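PDB 3W5M: alpha-L-rhamnosidase, which hydrolyses terminal non-reducing alpha-L-rhamnose residues from citrus flavonoids and gum arabic, and binds L-rhamnose through a calcium-dependent carbohydrate-binding module. Local coordinates for residues T599-L609 / E952-A961. Numbering follows the deposited sequence.
Sequences TFEFETNVPML and EVTSARATFA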
# COMPACT_ATOMS: atom_id res chain seq x y z
N THR A 599 -0.75 17.70 1.43
CA THR A 599 -1.43 18.75 2.18
C THR A 599 -0.51 19.52 3.12
O THR A 599 -0.98 20.28 3.97
CB THR A 599 -2.60 18.16 3.01
OG1 THR A 599 -2.11 17.05 3.77
CG2 THR A 599 -3.76 17.69 2.08
N PHE A 600 0.81 19.36 2.98
CA PHE A 600 1.72 20.13 3.82
C PHE A 600 2.97 20.57 3.08
O PHE A 600 3.81 19.73 2.72
CB PHE A 600 2.12 19.35 5.09
CG PHE A 600 2.55 20.24 6.23
CD1 PHE A 600 3.86 20.70 6.34
CD2 PHE A 600 1.63 20.64 7.21
CE1 PHE A 600 4.24 21.54 7.39
CE2 PHE A 600 2.01 21.47 8.25
CZ PHE A 600 3.32 21.91 8.34
N GLU A 601 3.09 21.88 2.88
CA GLU A 601 4.31 22.46 2.30
C GLU A 601 5.18 22.96 3.44
O GLU A 601 4.69 23.68 4.30
CB GLU A 601 3.96 23.64 1.40
CG GLU A 601 2.86 23.39 0.40
CD GLU A 601 3.37 23.37 -1.01
OE1 GLU A 601 4.50 23.87 -1.22
OE2 GLU A 601 2.66 22.85 -1.91
N PHE A 602 6.45 22.58 3.44
CA PHE A 602 7.35 22.88 4.55
C PHE A 602 8.71 23.24 3.97
O PHE A 602 9.24 22.49 3.14
CB PHE A 602 7.46 21.64 5.43
CG PHE A 602 8.42 21.77 6.60
CD1 PHE A 602 8.10 22.53 7.71
CD2 PHE A 602 9.62 21.08 6.59
CE1 PHE A 602 8.97 22.61 8.80
CE2 PHE A 602 10.50 21.15 7.66
CZ PHE A 602 10.18 21.92 8.78
N GLU A 603 9.26 24.38 4.40
CA GLU A 603 10.58 24.81 3.95
C GLU A 603 11.27 25.62 5.04
O GLU A 603 10.66 26.51 5.64
CB GLU A 603 10.47 25.63 2.67
CG GLU A 603 11.81 26.02 2.07
CD GLU A 603 11.66 26.92 0.86
OE1 GLU A 603 10.52 27.34 0.54
OE2 GLU A 603 12.70 27.21 0.22
N THR A 604 12.53 25.29 5.30
CA THR A 604 13.36 26.00 6.28
C THR A 604 14.61 26.52 5.58
O THR A 604 14.84 26.22 4.39
CB THR A 604 13.80 25.10 7.45
OG1 THR A 604 14.83 24.19 7.01
CG2 THR A 604 12.63 24.30 8.05
N ASN A 605 15.42 27.31 6.30
CA ASN A 605 16.75 27.72 5.85
C ASN A 605 17.80 26.59 5.83
O ASN A 605 18.89 26.80 5.30
CB ASN A 605 17.28 28.86 6.74
CG ASN A 605 17.47 28.42 8.19
OD1 ASN A 605 16.50 28.22 8.92
ND2 ASN A 605 18.73 28.26 8.61
N VAL A 606 17.46 25.43 6.40
CA VAL A 606 18.36 24.29 6.58
C VAL A 606 18.15 23.14 5.58
O VAL A 606 17.21 22.34 5.73
CB VAL A 606 18.26 23.72 8.00
CG1 VAL A 606 19.30 22.64 8.23
CG2 VAL A 606 18.42 24.85 9.00
N PRO A 607 19.03 23.04 4.57
CA PRO A 607 18.88 22.01 3.54
C PRO A 607 18.57 20.60 4.08
O PRO A 607 17.69 19.92 3.52
CB PRO A 607 20.22 22.06 2.80
CG PRO A 607 20.60 23.51 2.91
CD PRO A 607 20.21 23.89 4.31
N MET A 608 19.22 20.19 5.17
CA MET A 608 19.04 18.85 5.70
C MET A 608 17.62 18.58 6.21
O MET A 608 17.13 17.43 6.17
CB MET A 608 20.03 18.55 6.82
CG MET A 608 20.21 17.06 7.06
SD MET A 608 20.47 16.62 8.79
CE MET A 608 18.76 16.52 9.35
N LEU A 609 16.96 19.63 6.68
CA LEU A 609 15.60 19.43 7.19
C LEU A 609 14.64 19.39 6.04
O LEU A 609 13.63 18.69 6.11
CB LEU A 609 15.18 20.51 8.18
CG LEU A 609 15.97 20.59 9.48
CD1 LEU A 609 15.34 21.72 10.29
CD2 LEU A 609 16.02 19.27 10.25
N GLU A 952 19.60 25.18 14.12
CA GLU A 952 20.13 25.99 13.04
C GLU A 952 19.02 26.66 12.29
O GLU A 952 19.26 27.26 11.23
CB GLU A 952 20.94 25.13 12.06
CG GLU A 952 21.71 23.97 12.67
CD GLU A 952 22.40 23.08 11.63
OE1 GLU A 952 22.44 23.44 10.43
OE2 GLU A 952 22.90 22.01 12.02
N VAL A 953 17.79 26.56 12.80
CA VAL A 953 16.64 27.09 12.07
C VAL A 953 16.42 28.56 12.42
O VAL A 953 16.14 28.89 13.56
CB VAL A 953 15.33 26.30 12.34
CG1 VAL A 953 14.28 26.71 11.31
CG2 VAL A 953 15.56 24.79 12.31
N THR A 954 16.54 29.44 11.45
CA THR A 954 16.26 30.86 11.70
C THR A 954 15.12 31.36 10.83
O THR A 954 14.79 32.55 10.81
CB THR A 954 17.52 31.71 11.47
OG1 THR A 954 17.95 31.58 10.10
CG2 THR A 954 18.64 31.30 12.44
N SER A 955 14.48 30.43 10.13
CA SER A 955 13.63 30.80 9.02
C SER A 955 12.81 29.57 8.68
O SER A 955 13.38 28.50 8.53
CB SER A 955 14.54 31.15 7.84
OG SER A 955 13.89 31.98 6.91
N ALA A 956 11.49 29.72 8.61
CA ALA A 956 10.60 28.62 8.18
C ALA A 956 9.31 29.15 7.57
O ALA A 956 8.82 30.23 7.93
CB ALA A 956 10.29 27.67 9.33
N ARG A 957 8.75 28.38 6.64
CA ARG A 957 7.48 28.72 6.04
C ARG A 957 6.73 27.42 5.78
O ARG A 957 7.35 26.41 5.43
CB ARG A 957 7.69 29.55 4.77
CG ARG A 957 7.45 28.83 3.47
CD ARG A 957 8.19 29.48 2.31
NE ARG A 957 7.59 29.14 1.02
CZ ARG A 957 7.33 27.90 0.58
NH1 ARG A 957 7.60 26.83 1.32
NH2 ARG A 957 6.78 27.73 -0.62
N ALA A 958 5.42 27.42 5.99
CA ALA A 958 4.61 26.21 5.84
C ALA A 958 3.19 26.57 5.42
O ALA A 958 2.68 27.65 5.75
CB ALA A 958 4.57 25.43 7.14
N THR A 959 2.54 25.67 4.69
CA THR A 959 1.09 25.77 4.48
C THR A 959 0.48 24.38 4.65
O THR A 959 0.93 23.41 4.02
CB THR A 959 0.76 26.29 3.07
OG1 THR A 959 1.34 27.59 2.88
CG2 THR A 959 -0.77 26.39 2.87
N PHE A 960 -0.51 24.28 5.54
CA PHE A 960 -1.24 23.05 5.77
C PHE A 960 -2.63 23.20 5.16
O PHE A 960 -3.34 24.14 5.48
CB PHE A 960 -1.33 22.78 7.27
CG PHE A 960 -2.22 21.64 7.64
CD1 PHE A 960 -2.04 20.37 7.08
CD2 PHE A 960 -3.24 21.83 8.56
CE1 PHE A 960 -2.86 19.32 7.44
CE2 PHE A 960 -4.08 20.78 8.91
CZ PHE A 960 -3.90 19.53 8.34
N ALA A 961 -3.01 22.27 4.27
CA ALA A 961 -4.33 22.31 3.63
C ALA A 961 -5.34 21.65 4.58
O ALA A 961 -5.66 20.45 4.44
CB ALA A 961 -4.30 21.58 2.30
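Asn605 reaches across to 952-954 with both ends of its amide. ND2 donates to Glu952 O at 2.9 Å, nearly straight (174°) and within the amide plane. OD1 accepts from Thr954 N at 2.8 Å, with the donor above the carbonyl plane. Its CG sits between the backbone N and the carbonyl carbon (chi1 63°), which turns the amide toward 952-954. Replacing Asn605 by alanine removes the amide and is likely to leave Glu952 O and Thr954 N without these partners, letting the 952-954 loop shift. Further into the helix, Leu609 CD1 packs on Val953 CG2 at 3.7 Å, and Thr604 OG1 accepts from Val606 N in an ST turn just before helix 607-622. Strands 600-604 and 955-961 run antiparallel. The strand leading into the (alpha/alpha)6-barrel forms an edge of the sheet of the C-terminal beta-sandwich, although the two segments lie 343 residues apart at their closest ends. On the face with Glu603, Arg957 extends across the strand pair. Glu603 OE1 lies over its guanidinium face, 3.1 Å from NH1, with the planes 81° apart; this salt bridge rests on charge alone. Phe600 and Phe960 share the other, buried face and cross at about a right angle. Phe600 CD2 meets Phe960 CB at 3.7 Å, while its CE1 touches Ala958 CB at 3.9 Å. Tyr653 of helix 641-654 and Tyr927 of helix 923-929 also meet the Phe600 ring.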